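SusD superfamily protein (Bacteroides vulgatus ATCC 8482, PDB 3JQ0) belongs to the SusD family of outer-membrane proteins and probably takes part in binding nutrients, such as sugars, at the cell surface. Local coordinates at residues Gly109-Ala112 / Tyr113-His117; Phe116-Leu119 / Arg120-Asp124; Ala149-Val152 / Met153-Ile156. One frame throughout, in Å; residues are numbered along the deposited sequence. Where two conformers were deposited one is given.

Contact 1: Gly109-Ala112 / Tyr113-His117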
loop_
_atom_site.group_PDB
_atom_site.type_symbol
_atom_site.label_atom_id
_atom_site.label_comp_id
_atom_site.label_asym_id
_atom_site.label_seq_id
_atom_site.Cartn_x
_atom_site.Cartn_y
_atom_site.Cartn_z
ATOM N N GLY A 109 18.175 -0.282 3.627
ATOM C CA GLY A 109 16.856 -0.790 3.227
ATOM C C GLY A 109 15.901 0.356 2.912
ATOM O O GLY A 109 15.210 0.329 1.883
HETATM N N MSE A 110 15.857 1.368 3.800
HETATM C CA MSE A 110 14.982 2.519 3.559
HETATM C C MSE A 110 15.383 3.278 2.306
HETATM O O MSE A 110 14.499 3.778 1.567
HETATM C CB MSE A 110 14.941 3.445 4.758
HETATM C CG MSE A 110 14.218 2.893 5.993
HETATM SE SE MSE A 110 14.041 4.184 7.423
HETATM C CE MSE A 110 15.891 4.156 8.033
ATOM N N ARG A 111 16.685 3.392 2.036
ATOM C CA ARG A 111 17.099 4.084 0.826
ATOM C C ARG A 111 16.588 3.360 -0.427
ATOM O O ARG A 111 16.008 3.962 -1.341
ATOM C CB ARG A 111 18.629 4.273 0.771
ATOM C CG ARG A 111 19.070 5.092 -0.428
ATOM C CD ARG A 111 20.460 5.628 -0.318
ATOM N NE ARG A 111 21.451 4.592 -0.488
ATOM C CZ ARG A 111 22.760 4.810 -0.366
ATOM N NH1 ARG A 111 23.189 5.964 0.055
ATOM N NH2 ARG A 111 23.593 3.851 -0.628
ATOM N N ALA A 112 16.773 2.045 -0.457
ATOM C CA ALA A 112 16.291 1.221 -1.573
ATOM C C ALA A 112 14.769 1.345 -1.704
ATOM O O ALA A 112 14.244 1.410 -2.812
ATOM C CB ALA A 112 16.703 -0.225 -1.354
ATOM N N TYR A 113 14.066 1.354 -0.571
ATOM C CA TYR A 113 12.610 1.433 -0.566
ATOM C C TYR A 113 12.111 2.704 -1.250
ATOM O O TYR A 113 11.211 2.697 -2.092
ATOM C CB TYR A 113 12.140 1.366 0.905
ATOM C CG TYR A 113 10.650 1.456 1.044
ATOM C CD1 TYR A 113 9.811 0.367 0.775
ATOM C CD2 TYR A 113 10.046 2.652 1.413
ATOM C CE1 TYR A 113 8.406 0.493 0.861
ATOM C CE2 TYR A 113 8.679 2.757 1.533
ATOM C CZ TYR A 113 7.873 1.722 1.223
ATOM O OH TYR A 113 6.490 1.871 1.245
ATOM N N LEU A 114 12.722 3.834 -0.915
ATOM C CA LEU A 114 12.342 5.094 -1.517
ATOM C C LEU A 114 12.691 5.119 -3.006
ATOM O O LEU A 114 11.868 5.534 -3.823
ATOM C CB LEU A 114 12.962 6.281 -0.769
ATOM C CG LEU A 114 12.491 6.477 0.656
ATOM C CD1 LEU A 114 13.266 7.586 1.347
ATOM C CD2 LEU A 114 10.976 6.787 0.719
ATOM N N TYR A 115 13.891 4.683 -3.355
ATOM C CA TYR A 115 14.250 4.633 -4.745
ATOM C C TYR A 115 13.351 3.716 -5.561
ATOM O O TYR A 115 13.139 3.968 -6.766
ATOM C CB TYR A 115 15.727 4.297 -4.977
ATOM C CG TYR A 115 16.622 5.537 -4.863
ATOM C CD1 TYR A 115 16.607 6.505 -5.829
ATOM C CD2 TYR A 115 17.434 5.738 -3.755
ATOM C CE1 TYR A 115 17.381 7.654 -5.719
ATOM C CE2 TYR A 115 18.253 6.838 -3.650
ATOM C CZ TYR A 115 18.229 7.800 -4.625
ATOM O OH TYR A 115 18.981 8.973 -4.555
ATOM N N PHE A 116 12.793 2.658 -4.948
ATOM C CA PHE A 116 11.893 1.745 -5.669
ATOM C C PHE A 116 10.520 2.394 -5.925
ATOM O O PHE A 116 9.933 2.181 -6.988
ATOM C CB PHE A 116 11.813 0.419 -4.932
ATOM C CG PHE A 116 11.028 -0.651 -5.651
ATOM C CD1 PHE A 116 11.300 -0.998 -6.966
ATOM C CD2 PHE A 116 10.019 -1.335 -4.989
ATOM C CE1 PHE A 116 10.600 -1.980 -7.607
ATOM C CE2 PHE A 116 9.307 -2.326 -5.645
ATOM C CZ PHE A 116 9.609 -2.667 -6.956
ATOM N N HIS A 117 10.013 3.226 -5.006
ATOM C CA HIS A 117 8.862 4.081 -5.332
ATOM C C HIS A 117 9.191 5.013 -6.482
ATOM O O HIS A 117 8.412 5.220 -7.407
ATOM C CB HIS A 117 8.404 4.887 -4.133
ATOM C CG HIS A 117 7.544 4.143 -3.166
ATOM N ND1 HIS A 117 6.267 3.724 -3.440
ATOM C CD2 HIS A 117 7.783 3.839 -1.865
ATOM C CE1 HIS A 117 5.775 3.147 -2.363
ATOM N NE2 HIS A 117 6.679 3.186 -1.391
#

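Contact 2: Phe116-Leu119 / Arg120-Asp124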
loop_
_atom_site.group_PDB
_atom_site.type_symbol
_atom_site.label_atom_id
_atom_site.label_comp_id
_atom_site.label_asym_id
_atom_site.label_seq_id
_atom_site.Cartn_x
_atom_site.Cartn_y
_atom_site.Cartn_z
ATOM N N PHE A 116 12.793 2.658 -4.948
ATOM C CA PHE A 116 11.893 1.745 -5.669
ATOM C C PHE A 116 10.520 2.394 -5.925
ATOM O O PHE A 116 9.933 2.181 -6.988
ATOM C CB PHE A 116 11.813 0.419 -4.932
ATOM C CG PHE A 116 11.028 -0.651 -5.651
ATOM C CD1 PHE A 116 11.300 -0.998 -6.966
ATOM C CD2 PHE A 116 10.019 -1.335 -4.989
ATOM C CE1 PHE A 116 10.600 -1.980 -7.607
ATOM C CE2 PHE A 116 9.307 -2.326 -5.645
ATOM C CZ PHE A 116 9.609 -2.667 -6.956
ATOM N N HIS A 117 10.013 3.226 -5.006
ATOM C CA HIS A 117 8.862 4.081 -5.332
ATOM C C HIS A 117 9.191 5.013 -6.482
ATOM O O HIS A 117 8.412 5.220 -7.407
ATOM C CB HIS A 117 8.404 4.887 -4.133
ATOM C CG HIS A 117 7.544 4.143 -3.166
ATOM N ND1 HIS A 117 6.267 3.724 -3.440
ATOM C CD2 HIS A 117 7.783 3.839 -1.865
ATOM C CE1 HIS A 117 5.775 3.147 -2.363
ATOM N NE2 HIS A 117 6.679 3.186 -1.391
ATOM N N LEU A 118 10.370 5.638 -6.418
ATOM C CA LEU A 118 10.774 6.583 -7.479
ATOM C C LEU A 118 10.882 5.904 -8.848
ATOM O O LEU A 118 10.421 6.428 -9.845
ATOM C CB LEU A 118 12.101 7.299 -7.120
ATOM C CG LEU A 118 12.063 8.249 -5.908
ATOM C CD1 LEU A 118 13.466 8.751 -5.570
ATOM C CD2 LEU A 118 11.140 9.417 -6.218
ATOM N N LEU A 119 11.490 4.710 -8.874
ATOM C CA LEU A 119 11.646 3.965 -10.141
ATOM C C LEU A 119 10.286 3.669 -10.776
ATOM O O LEU A 119 10.079 3.898 -11.948
ATOM C CB LEU A 119 12.343 2.642 -9.860
ATOM C CG LEU A 119 12.473 1.734 -11.065
ATOM C CD1 LEU A 119 13.403 2.288 -12.142
ATOM C CD2 LEU A 119 12.897 0.337 -10.632
ATOM N N ARG A 120 9.351 3.145 -9.975
ATOM C CA ARG A 120 8.053 2.736 -10.490
ATOM C C ARG A 120 7.178 3.913 -10.886
ATOM O O ARG A 120 6.287 3.787 -11.710
ATOM C CB ARG A 120 7.343 1.834 -9.477
ATOM C CG ARG A 120 8.031 0.488 -9.256
ATOM C CD ARG A 120 7.277 -0.351 -8.249
ATOM N NE ARG A 120 7.459 0.187 -6.906
ATOM C CZ ARG A 120 6.836 -0.298 -5.842
ATOM N NH1 ARG A 120 5.977 -1.290 -5.970
ATOM N NH2 ARG A 120 7.039 0.259 -4.656
ATOM N N SER A 121 7.443 5.060 -10.267
ATOM C CA SER A 121 6.578 6.240 -10.422
ATOM C C SER A 121 7.123 7.243 -11.436
ATOM O O SER A 121 6.398 7.694 -12.303
ATOM C CB SER A 121 6.315 6.881 -9.057
ATOM O OG SER A 121 5.620 5.949 -8.233
ATOM N N TRP A 122 8.399 7.620 -11.314
ATOM C CA TRP A 122 9.069 8.572 -12.196
ATOM C C TRP A 122 10.078 7.984 -13.193
ATOM O O TRP A 122 10.360 8.640 -14.178
ATOM C CB TRP A 122 9.683 9.721 -11.392
ATOM C CG TRP A 122 8.648 10.710 -10.909
ATOM C CD1 TRP A 122 8.121 11.749 -11.672
ATOM C CD2 TRP A 122 7.957 10.757 -9.638
ATOM N NE1 TRP A 122 7.197 12.435 -10.937
ATOM C CE2 TRP A 122 7.040 11.827 -9.713
ATOM C CE3 TRP A 122 8.018 10.012 -8.475
ATOM C CZ2 TRP A 122 6.231 12.160 -8.626
ATOM C CZ3 TRP A 122 7.191 10.343 -7.418
ATOM C CH2 TRP A 122 6.321 11.395 -7.512
ATOM N N GLY A 123 10.550 6.756 -12.969
ATOM C CA GLY A 123 11.419 6.074 -13.945
ATOM C C GLY A 123 12.865 6.451 -13.754
ATOM O O GLY A 123 13.534 6.031 -12.808
ATOM N N ASP A 124 13.397 7.234 -14.712
ATOM C CA ASP A 124 14.764 7.746 -14.661
ATOM C C ASP A 124 14.807 8.881 -13.628
ATOM O O ASP A 124 14.045 9.820 -13.752
ATOM C CB ASP A 124 15.199 8.330 -16.002
ATOM C CG ASP A 124 15.213 7.356 -17.166
ATOM O OD1 ASP A 124 14.944 6.168 -17.028
ATOM O OD2 ASP A 124 15.593 7.856 -18.251
#

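Contact 3: Ala149-Val152 / Met153-Ile156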
loop_
_atom_site.group_PDB
_atom_site.type_symbol
_atom_site.label_atom_id
_atom_site.label_comp_id
_atom_site.label_asym_id
_atom_site.label_seq_id
_atom_site.Cartn_x
_atom_site.Cartn_y
_atom_site.Cartn_z
ATOM N N ALA A 149 16.634 4.286 -15.727
ATOM C CA ALA A 149 15.906 3.343 -14.864
ATOM C C ALA A 149 16.737 2.074 -14.557
ATOM O O ALA A 149 16.720 1.572 -13.428
ATOM C CB ALA A 149 14.549 2.974 -15.486
ATOM N N THR A 150 17.443 1.544 -15.561
ATOM C CA THR A 150 18.305 0.372 -15.312
ATOM C C THR A 150 19.352 0.612 -14.223
ATOM O O THR A 150 19.600 -0.265 -13.385
ATOM C CB THR A 150 18.985 -0.096 -16.606
ATOM O OG1 THR A 150 19.731 0.970 -17.162
ATOM C CG2 THR A 150 17.973 -0.658 -17.555
ATOM N N GLU A 151 19.982 1.773 -14.252
ATOM C CA GLU A 151 20.966 2.118 -13.257
ATOM C C GLU A 151 20.321 2.410 -11.923
ATOM O O GLU A 151 20.902 2.096 -10.876
ATOM C CB GLU A 151 21.827 3.296 -13.698
ATOM C CG GLU A 151 22.700 2.961 -14.876
ATOM C CD GLU A 151 23.563 4.117 -15.334
ATOM O OE1 GLU A 151 23.755 5.079 -14.568
ATOM O OE2 GLU A 151 24.034 4.018 -16.496
ATOM N N VAL A 152 19.110 2.994 -11.917
ATOM C CA VAL A 152 18.362 3.137 -10.674
ATOM C C VAL A 152 18.116 1.781 -10.026
ATOM O O VAL A 152 18.347 1.577 -8.833
ATOM C CB VAL A 152 17.046 3.936 -10.897
ATOM C CG1 VAL A 152 16.259 4.032 -9.573
ATOM C CG2 VAL A 152 17.326 5.340 -11.511
HETATM N N MSE A 153 17.654 0.813 -10.815
HETATM C CA MSE A 153 17.435 -0.530 -10.300
HETATM C C MSE A 153 18.703 -1.192 -9.829
HETATM O O MSE A 153 18.708 -1.870 -8.806
HETATM C CB MSE A 153 16.683 -1.414 -11.329
HETATM C CG MSE A 153 16.490 -2.836 -10.835
HETATM SE SE MSE A 153 15.476 -2.947 -9.172
HETATM C CE MSE A 153 13.686 -3.047 -9.928
ATOM N N GLU A 154 19.814 -0.999 -10.539
ATOM C CA GLU A 154 21.088 -1.538 -10.054
ATOM C C GLU A 154 21.453 -0.978 -8.670
ATOM O O GLU A 154 21.930 -1.708 -7.812
ATOM C CB GLU A 154 22.256 -1.242 -11.035
ATOM C CG GLU A 154 22.254 -1.941 -12.424
ATOM C CD GLU A 154 23.129 -1.171 -13.487
ATOM O OE1 GLU A 154 24.025 -0.380 -13.109
ATOM O OE2 GLU A 154 22.926 -1.348 -14.698
ATOM N N GLN A 155 21.198 0.319 -8.441
ATOM C CA GLN A 155 21.465 0.911 -7.140
ATOM C C GLN A 155 20.522 0.347 -6.068
ATOM O O GLN A 155 20.968 0.054 -4.941
ATOM C CB GLN A 155 21.354 2.434 -7.219
ATOM C CG GLN A 155 21.653 3.094 -5.871
ATOM C CD GLN A 155 23.074 2.892 -5.400
ATOM O OE1 GLN A 155 23.995 2.887 -6.215
ATOM N NE2 GLN A 155 23.260 2.696 -4.085
ATOM N N ILE A 156 19.252 0.178 -6.400
ATOM C CA ILE A 156 18.310 -0.428 -5.489
ATOM C C ILE A 156 18.840 -1.815 -5.062
ATOM O O ILE A 156 18.828 -2.157 -3.866
ATOM C CB ILE A 156 16.892 -0.507 -6.121
ATOM C CG1 ILE A 156 16.282 0.874 -6.231
ATOM C CG2 ILE A 156 15.977 -1.487 -5.390
ATOM C CD1 ILE A 156 15.117 0.961 -7.202
HETATM O O HOH W 1 22.454 0.440 -17.002
#

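Contact 1: Gly109-Ala112 / Tyr113-His117
Two torsions on neighbouring turns of helix 97-122 set Arg111 alongside Tyr115: the arginine CG stands opposite its own backbone N (chi1 -175°), and the tyrosine CG swings beside its own backbone N (chi1 -83°), which lets the two side chains lie next to each other, pointing the same way. Arg111 CG meets the ring at its edge, in the ring plane, 3.8 Å from Tyr115 CE2. The backbone lies along that edge too, with Arg111 O 3.3 Å from Tyr115 CD2. The same carbonyl takes the nearly straight bond from Tyr115 N (3.0 Å to Arg111 O), one of four consecutive i to i-4 bonds running from Tyr113 N to Phe116 N. Both polar ends reach past the helix: the Arg111 guanidinium forms a salt bridge with Asp159 and a hydrogen bond with Asn83, and Tyr115 OH bonds to the carbonyl of Tyr128. With an alanine in place of Tyr115, the Tyr128 carbonyl would probably lose this donor and a gap would be likely to open beside Arg111 CG. On another side of the helix, His117 NE2 donates almost straight (173°) to Tyr113 OH at 3.0 Å, with the hydroxyl in the plane of the imidazole; Phe30 packs against both of these rings. Leu114 packs against helices 9-25 and 75-91, and Ala112 against helices 149-167 and 182-199. A helix buried on several sides by neighbouring helices in this way is characteristic of the TPR-like helical core of SusD-family proteins.

Contact 2: Phe116-Leu119 / Arg120-Asp124
Phe116 and Arg120, one turn apart near the C-terminal end of helix 97-122, form an i to i+4 cation-pi stack within the TPR-like helical part of the SusD fold. The guanidinium lies flat on the phenyl ring, the planes only 10° apart and the centres 3.8 Å from each other. NE sits over the middle of the ring, while Arg120 CD adds a CH-pi contact to the same face. A bend at chi3 (-73°) turns the end of the arginine back over the ring and also brings NE to the Phe116 carbonyl. Phe116 O is therefore gripped twice from opposite faces of its plane, by Arg120 N and by Arg120 NE, each 3.2 Å away. The second donor stands well above the carbonyl plane, although the oxygen itself lies in the plane of the guanidinium, and this bond probably helps to fix the rotation of the stacked group. Arg120 NH2 also passes over one face of the His117 imidazole, 3.8 Å from His117 ND1, with the planes 37° apart. Tyr450 makes a further cation-pi contact with Arg120, and its hydroxyl is hydrogen-bonded to His117 ND1. Further along, Leu118 CD2 packs obliquely against Trp122 CE3 at 3.9 Å. Leu118 O accepts from both Trp122 N and Gly123 N, and where Gly123 departs from helical geometry with positive phi, its CA makes a C-H...O contact of 3.2 Å with Leu119 O.

Contact 3: Ala149-Val152 / Met153-Ile156
The Glu154 carboxylate turns one face toward the preceding turn, where Glu151 and Thr150 lie: Glu151 CA stands above that face, 3.9 Å from Glu154 CD, and Thr150 O is on the same side. Glu151 CG also approaches from this side, 4.0 Å from Glu154 OE1, and the two carboxylate planes are 29° apart. Beyond the OE2 end a water lies tilted toward that face; it donates to Glu154 OE2 at 3.0 Å and bonds to Thr150 OG1 at 2.8 Å, apparently bridging the two side chains. Because Glu154 takes up two conformers and the bridge belongs to one of them, it is doubtful as a lasting feature. On the buried side of helix 149-167, Val152 CG1 lies opposite its backbone N (chi1 178°) and touches Ile156 CD1 at 4.0 Å, their side chains crossing at a slant. Val152 also packs on Val125, Ile156 on Tyr115, and Met153 on Leu119 and Met200. Four regular i to i-4 bonds join the turns, among them Ile156 N to Val152 O at 2.9 Å. This division of polar and apolar sides makes the helix amphipathic. The like charges at Glu151 OE2 and Glu154 OE1 stay 5.6 Å apart, and both belong to the opening turns of the helix, where its N-terminal dipole would probably ease their repulsion and stabilise the negative charge.

Contacts 1 and 2 are consecutive buried sections of helix 97-122, sharing Phe116 and His117, whereas contact 3 opens helix 149-167, the next helix in the chain, and is partly exposed at the surface. The two helices pack directly: Ile156 CD1 reaches the backbone of Tyr115 and Phe116, and Leu119 meets Ala149 and Met153. Asp124, just beyond the first helix, probably bonds to the backbone N of Ala149 at the start of the second. Chemistry follows place. In contacts 1 and 2, buried arginine, histidine and tyrosine groups find protein partners or aromatic faces; in contact 3 the outward side carries two carboxylates, one of which meets a water in one conformer, while the inward side is apolar.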